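Local atomic coordinates of Nup188 (Myceliophthora thermophila, PDB entry 4KF8), a protein that probably serves as a scaffold nucleoporin of the nuclear pore complex and shares structural and functional properties with nuclear transport receptors. Residues L37-T47 with L103-V114. Sequence-based numbering, arbitrary orientation.
Sequences LKVLFVVLRGT and LITAILQACLSV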
ATOM      1  N   LEU A  37       0.467 -22.104   0.847  1.00 53.83           N
ATOM      2  CA  LEU A  37       0.008 -20.725   0.930  1.00 68.70           C
ATOM      3  C   LEU A  37      -0.189 -20.144  -0.459  1.00 50.92           C
ATOM      4  O   LEU A  37      -1.109 -19.365  -0.695  1.00 50.55           O
ATOM      5  CB  LEU A  37       1.020 -19.884   1.700  1.00 53.88           C
ATOM      6  CG  LEU A  37       1.285 -20.332   3.135  1.00 56.56           C
ATOM      7  CD1 LEU A  37       2.236 -19.381   3.830  1.00 57.30           C
ATOM      8  CD2 LEU A  37      -0.015 -20.452   3.900  1.00 58.20           C
ATOM      9  N   LYS A  38       0.690 -20.536  -1.376  1.00 53.30           N
ATOM     10  CA  LYS A  38       0.615 -20.098  -2.763  1.00 51.32           C
ATOM     11  C   LYS A  38      -0.562 -20.739  -3.479  1.00 52.92           C
ATOM     12  O   LYS A  38      -1.133 -20.156  -4.393  1.00 49.66           O
ATOM     13  CB  LYS A  38       1.924 -20.411  -3.484  1.00 47.11           C
ATOM     14  CG  LYS A  38       3.059 -19.503  -3.067  1.00 47.34           C
ATOM     15  CD  LYS A  38       4.410 -20.036  -3.478  1.00 47.47           C
ATOM     16  CE  LYS A  38       5.500 -19.085  -3.022  1.00 56.35           C
ATOM     17  NZ  LYS A  38       6.861 -19.636  -3.214  1.00 58.61           N
ATOM     18  N   VAL A  39      -0.924 -21.943  -3.056  1.00 61.89           N
ATOM     19  CA  VAL A  39      -2.093 -22.618  -3.599  1.00 48.87           C
ATOM     20  C   VAL A  39      -3.343 -21.939  -3.067  1.00 61.92           C
ATOM     21  O   VAL A  39      -4.315 -21.753  -3.794  1.00 49.50           O
ATOM     22  CB  VAL A  39      -2.089 -24.131  -3.259  1.00 50.17           C
ATOM     23  CG1 VAL A  39      -3.471 -24.737  -3.431  1.00 51.12           C
ATOM     24  CG2 VAL A  39      -1.075 -24.859  -4.125  1.00 49.23           C
ATOM     25  N   LEU A  40      -3.296 -21.551  -1.796  1.00 51.11           N
ATOM     26  CA  LEU A  40      -4.378 -20.801  -1.165  1.00 52.27           C
ATOM     27  C   LEU A  40      -4.619 -19.479  -1.891  1.00 50.87           C
ATOM     28  O   LEU A  40      -5.755 -19.134  -2.205  1.00 51.27           O
ATOM     29  CB  LEU A  40      -4.053 -20.548   0.308  1.00 54.02           C
ATOM     30  CG  LEU A  40      -5.050 -19.757   1.156  1.00 55.66           C
ATOM     31  CD1 LEU A  40      -6.404 -20.445   1.222  1.00 57.37           C
ATOM     32  CD2 LEU A  40      -4.487 -19.546   2.543  1.00 65.05           C
ATOM     33  N   PHE A  41      -3.540 -18.757  -2.172  1.00 56.77           N
ATOM     34  CA  PHE A  41      -3.623 -17.486  -2.884  1.00 48.28           C
ATOM     35  C   PHE A  41      -4.262 -17.612  -4.266  1.00 47.33           C
ATOM     36  O   PHE A  41      -5.040 -16.752  -4.675  1.00 61.93           O
ATOM     37  CB  PHE A  41      -2.239 -16.845  -3.011  1.00 47.22           C
ATOM     38  CG  PHE A  41      -2.248 -15.527  -3.735  1.00 57.97           C
ATOM     39  CD1 PHE A  41      -2.489 -14.353  -3.054  1.00 57.27           C
ATOM     40  CD2 PHE A  41      -2.021 -15.462  -5.103  1.00 68.97           C
ATOM     41  CE1 PHE A  41      -2.502 -13.139  -3.720  1.00 60.36           C
ATOM     42  CE2 PHE A  41      -2.035 -14.252  -5.771  1.00 44.29           C
ATOM     43  CZ  PHE A  41      -2.273 -13.093  -5.081  1.00 54.54           C
ATOM     44  N   VAL A  42      -3.919 -18.672  -4.989  1.00 46.75           N
ATOM     45  CA  VAL A  42      -4.496 -18.914  -6.305  1.00 46.13           C
ATOM     46  C   VAL A  42      -6.000 -19.168  -6.210  1.00 53.61           C
ATOM     47  O   VAL A  42      -6.784 -18.558  -6.936  1.00 47.54           O
ATOM     48  CB  VAL A  42      -3.793 -20.084  -7.032  1.00 45.50           C
ATOM     49  CG1 VAL A  42      -4.608 -20.547  -8.222  1.00 45.45           C
ATOM     50  CG2 VAL A  42      -2.394 -19.675  -7.466  1.00 44.30           C
ATOM     51  N   VAL A  43      -6.391 -20.057  -5.303  1.00 48.97           N
ATOM     52  CA  VAL A  43      -7.800 -20.369  -5.071  1.00 50.80           C
ATOM     53  C   VAL A  43      -8.596 -19.128  -4.673  1.00 75.82           C
ATOM     54  O   VAL A  43      -9.673 -18.877  -5.210  1.00 52.43           O
ATOM     55  CB  VAL A  43      -7.972 -21.437  -3.971  1.00 52.62           C
ATOM     56  CG1 VAL A  43      -9.447 -21.702  -3.713  1.00 54.90           C
ATOM     57  CG2 VAL A  43      -7.259 -22.723  -4.358  1.00 52.09           C
ATOM     58  N   LEU A  44      -8.055 -18.358  -3.732  1.00 51.63           N
ATOM     59  CA  LEU A  44      -8.702 -17.138  -3.255  1.00 52.50           C
ATOM     60  C   LEU A  44      -8.920 -16.115  -4.365  1.00 70.63           C
ATOM     61  O   LEU A  44      -9.983 -15.502  -4.452  1.00 52.60           O
ATOM     62  CB  LEU A  44      -7.893 -16.516  -2.117  1.00 56.63           C
ATOM     63  CG  LEU A  44      -8.036 -17.163  -0.740  1.00 56.83           C
ATOM     64  CD1 LEU A  44      -6.947 -16.678   0.192  1.00 54.62           C
ATOM     65  CD2 LEU A  44      -9.407 -16.869  -0.165  1.00 60.22           C
ATOM     66  N   ARG A  45      -7.909 -15.925  -5.207  1.00 49.42           N
ATOM     67  CA  ARG A  45      -8.053 -15.072  -6.376  1.00 48.58           C
ATOM     68  C   ARG A  45      -9.043 -15.702  -7.344  1.00 49.24           C
ATOM     69  O   ARG A  45      -9.732 -15.005  -8.083  1.00 49.66           O
ATOM     70  CB  ARG A  45      -6.704 -14.862  -7.060  1.00 46.70           C
ATOM     71  CG  ARG A  45      -5.766 -13.930  -6.323  1.00 72.49           C
ATOM     72  CD  ARG A  45      -6.329 -12.519  -6.295  1.00 77.97           C
ATOM     73  NE  ARG A  45      -5.510 -11.605  -5.505  1.00 79.30           N
ATOM     74  CZ  ARG A  45      -5.943 -10.441  -5.034  1.00 76.36           C
ATOM     75  NH1 ARG A  45      -7.189 -10.056  -5.269  1.00 80.43           N
ATOM     76  NH2 ARG A  45      -5.136  -9.665  -4.322  1.00 71.48           N
ATOM     77  N   GLY A  46      -9.114 -17.027  -7.327  1.00 49.57           N
ATOM     78  CA  GLY A  46     -10.024 -17.748  -8.197  1.00 50.43           C
ATOM     79  C   GLY A  46     -11.462 -17.658  -7.730  1.00 61.59           C
ATOM     80  O   GLY A  46     -12.382 -18.036  -8.456  1.00 57.83           O
ATOM     81  N   THR A  47     -11.660 -17.158  -6.513  1.00 77.01           N
ATOM     82  CA  THR A  47     -13.002 -16.998  -5.963  1.00 83.45           C
ATOM     83  C   THR A  47     -13.670 -15.730  -6.471  1.00 90.78           C
ATOM     84  O   THR A  47     -13.995 -14.837  -5.692  1.00 90.04           O
ATOM     85  CB  THR A  47     -13.000 -16.953  -4.425  1.00 74.38           C
ATOM     86  OG1 THR A  47     -12.155 -15.887  -3.981  1.00 72.19           O
ATOM     87  CG2 THR A  47     -12.502 -18.270  -3.847  1.00 77.81           C
ATOM     88  N   LEU A 103       3.923 -12.751   1.225  1.00 56.39           N
ATOM     89  CA  LEU A 103       2.980 -13.782   0.814  1.00 52.88           C
ATOM     90  C   LEU A 103       1.735 -13.728   1.693  1.00 56.62           C
ATOM     91  O   LEU A 103       0.615 -13.894   1.218  1.00 60.42           O
ATOM     92  CB  LEU A 103       3.636 -15.160   0.928  1.00 53.60           C
ATOM     93  CG  LEU A 103       3.070 -16.315   0.102  1.00 51.42           C
ATOM     94  CD1 LEU A 103       3.364 -16.108  -1.368  1.00 49.86           C
ATOM     95  CD2 LEU A 103       3.643 -17.638   0.576  1.00 55.63           C
ATOM     96  N   ILE A 104       1.941 -13.498   2.984  1.00 55.87           N
ATOM     97  CA  ILE A 104       0.837 -13.384   3.927  1.00 55.21           C
ATOM     98  C   ILE A 104       0.021 -12.126   3.648  1.00 67.08           C
ATOM     99  O   ILE A 104      -1.209 -12.167   3.631  1.00 55.77           O
ATOM    100  CB  ILE A 104       1.345 -13.374   5.380  1.00 62.98           C
ATOM    101  CG1 ILE A 104       2.050 -14.693   5.702  1.00 58.80           C
ATOM    102  CG2 ILE A 104       0.191 -13.132   6.351  1.00 60.13           C
ATOM    103  CD1 ILE A 104       2.900 -14.640   6.946  1.00 85.05           C
ATOM    104  N   THR A 105       0.712 -11.013   3.422  1.00 70.87           N
ATOM    105  CA  THR A 105       0.054  -9.764   3.053  1.00 67.56           C
ATOM    106  C   THR A 105      -0.782  -9.959   1.789  1.00 61.86           C
ATOM    107  O   THR A 105      -1.867  -9.397   1.660  1.00 51.91           O
ATOM    108  CB  THR A 105       1.071  -8.620   2.825  1.00 53.04           C
ATOM    109  OG1 THR A 105       1.865  -8.430   4.003  1.00 63.61           O
ATOM    110  CG2 THR A 105       0.355  -7.324   2.497  1.00 52.72           C
ATOM    111  N   ALA A 106      -0.272 -10.777   0.873  1.00 62.26           N
ATOM    112  CA  ALA A 106      -0.954 -11.063  -0.387  1.00 58.23           C
ATOM    113  C   ALA A 106      -2.226 -11.880  -0.184  1.00 61.97           C
ATOM    114  O   ALA A 106      -3.248 -11.614  -0.818  1.00 49.39           O
ATOM    115  CB  ALA A 106      -0.018 -11.776  -1.337  1.00 47.66           C
ATOM    116  N   ILE A 107      -2.157 -12.873   0.699  1.00 50.89           N
ATOM    117  CA  ILE A 107      -3.302 -13.732   0.968  1.00 51.98           C
ATOM    118  C   ILE A 107      -4.426 -12.927   1.618  1.00 89.83           C
ATOM    119  O   ILE A 107      -5.605 -13.179   1.370  1.00 54.10           O
ATOM    120  CB  ILE A 107      -2.906 -14.944   1.844  1.00 53.34           C
ATOM    121  CG1 ILE A 107      -1.870 -15.811   1.128  1.00 52.03           C
ATOM    122  CG2 ILE A 107      -4.115 -15.802   2.176  1.00 64.65           C
ATOM    123  CD1 ILE A 107      -1.462 -17.034   1.911  1.00 53.49           C
ATOM    124  N   LEU A 108      -4.043 -11.946   2.432  1.00 54.30           N
ATOM    125  CA  LEU A 108      -4.985 -11.007   3.039  1.00 55.81           C
ATOM    126  C   LEU A 108      -5.762 -10.222   1.984  1.00 78.13           C
ATOM    127  O   LEU A 108      -6.980 -10.073   2.085  1.00 56.07           O
ATOM    128  CB  LEU A 108      -4.246 -10.042   3.971  1.00 65.81           C
ATOM    129  CG  LEU A 108      -5.049  -8.906   4.618  1.00 73.29           C
ATOM    130  CD1 LEU A 108      -6.159  -9.437   5.514  1.00 77.42           C
ATOM    131  CD2 LEU A 108      -4.130  -7.984   5.402  1.00 77.65           C
ATOM    132  N   GLN A 109      -5.052  -9.729   0.972  1.00 52.79           N
ATOM    133  CA  GLN A 109      -5.670  -8.980  -0.119  1.00 51.94           C
ATOM    134  C   GLN A 109      -6.687  -9.828  -0.868  1.00 64.77           C
ATOM    135  O   GLN A 109      -7.754  -9.347  -1.251  1.00 62.95           O
ATOM    136  CB  GLN A 109      -4.619  -8.489  -1.110  1.00 53.51           C
ATOM    137  CG  GLN A 109      -3.405  -7.837  -0.489  1.00 57.59           C
ATOM    138  CD  GLN A 109      -2.482  -7.222  -1.527  1.00 67.70           C
ATOM    139  OE1 GLN A 109      -2.937  -6.668  -2.531  1.00 65.71           O
ATOM    140  NE2 GLN A 109      -1.178  -7.322  -1.291  1.00 69.77           N
ATOM    141  N   ALA A 110      -6.342 -11.089  -1.089  1.00 51.34           N
ATOM    142  CA  ALA A 110      -7.218 -12.003  -1.804  1.00 51.44           C
ATOM    143  C   ALA A 110      -8.479 -12.274  -0.994  1.00 59.73           C
ATOM    144  O   ALA A 110      -9.569 -12.376  -1.551  1.00 54.53           O
ATOM    145  CB  ALA A 110      -6.490 -13.289  -2.104  1.00 50.50           C
ATOM    146  N   CYS A 111      -8.316 -12.382   0.322  1.00 55.27           N
ATOM    147  CA  CYS A 111      -9.438 -12.584   1.241  1.00 62.91           C
ATOM    148  C   CYS A 111     -10.410 -11.417   1.212  1.00 59.12           C
ATOM    149  O   CYS A 111     -11.621 -11.608   1.118  1.00 93.50           O
ATOM    150  CB  CYS A 111      -8.939 -12.790   2.675  1.00 59.55           C
ATOM    151  SG  CYS A 111      -8.038 -14.336   2.960  1.00 62.28           S
ATOM    152  N   LEU A 112      -9.871 -10.207   1.291  1.00 72.77           N
ATOM    153  CA  LEU A 112     -10.693  -9.002   1.363  1.00 71.94           C
ATOM    154  C   LEU A 112     -11.299  -8.610   0.017  1.00 67.24           C
ATOM    155  O   LEU A 112     -12.114  -7.694  -0.058  1.00 60.88           O
ATOM    156  CB  LEU A 112      -9.886  -7.836   1.943  1.00 74.80           C
ATOM    157  CG  LEU A 112      -9.247  -8.087   3.312  1.00 76.24           C
ATOM    158  CD1 LEU A 112      -8.435  -6.886   3.765  1.00 60.26           C
ATOM    159  CD2 LEU A 112     -10.302  -8.454   4.347  1.00 76.21           C
ATOM    160  N   SER A 113     -10.905  -9.309  -1.043  1.00 72.92           N
ATOM    161  CA  SER A 113     -11.418  -9.026  -2.378  1.00 56.30           C
ATOM    162  C   SER A 113     -12.613  -9.914  -2.711  1.00 57.84           C
ATOM    163  O   SER A 113     -13.379  -9.621  -3.627  1.00 69.20           O
ATOM    164  CB  SER A 113     -10.317  -9.214  -3.422  1.00 53.70           C
ATOM    165  OG  SER A 113      -9.176  -8.437  -3.107  1.00 96.30           O
ATOM    166  N   VAL A 114     -12.763 -10.999  -1.960  1.00 58.86           N
ATOM    167  CA  VAL A 114     -13.838 -11.960  -2.178  1.00 72.05           C
ATOM    168  C   VAL A 114     -15.197 -11.304  -1.956  1.00 91.99           C
ATOM    169  O   VAL A 114     -15.373 -10.557  -0.995  1.00 99.71           O
ATOM    170  CB  VAL A 114     -13.689 -13.165  -1.225  1.00 66.27           C
ATOM    171  CG1 VAL A 114     -14.855 -14.132  -1.370  1.00 63.80           C
ATOM    172  CG2 VAL A 114     -12.373 -13.876  -1.470  1.00 59.07           C
TER
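Ile107 is the knob, set into a hole formed by Leu37, Leu40, Phe41 and Leu44. Its two branches divide the work: CG2, anti to the backbone N, meets Leu44 CD1 at 3.6 Å and Leu40 CD2 at 3.8 Å, while CD1 lies 3.8 Å from Leu37 CB. One turn on, Ala110 CB abuts Leu44 CB at 3.5 Å; the small alanine lets the two CA atoms stand 5.5 Å apart. Segments 37-46 and 103-113, on helices 30-46 and 98-113, run in nearly the same direction, their axes 22° apart, in an all-helical domain, probably a solenoid as in nuclear transport receptors; helix 67-84 packs behind Ile104, Leu108 and Cys111, and helix 7-20 behind Leu37. On the solvent side the interlocking gives way to side chains laid across the surface. Phe41 turns its ring edge to Ala106 O, and its CE1 touches Ala106 CB at 3.7 Å. Arg45 CG lies over one face of that ring, toward its rim; bent at chi2 (-65°), the arginine lays its guanidinium flat over Ala110 CA. Arg45 NH1 gives a weak, bent hydrogen bond to Ser113 OG (3.4 Å, 136°), a hydroxyl that itself donates to Gln109 O. At the other end of this side, the extended Lys38 chain crosses Leu103 CD1 with its methylenes.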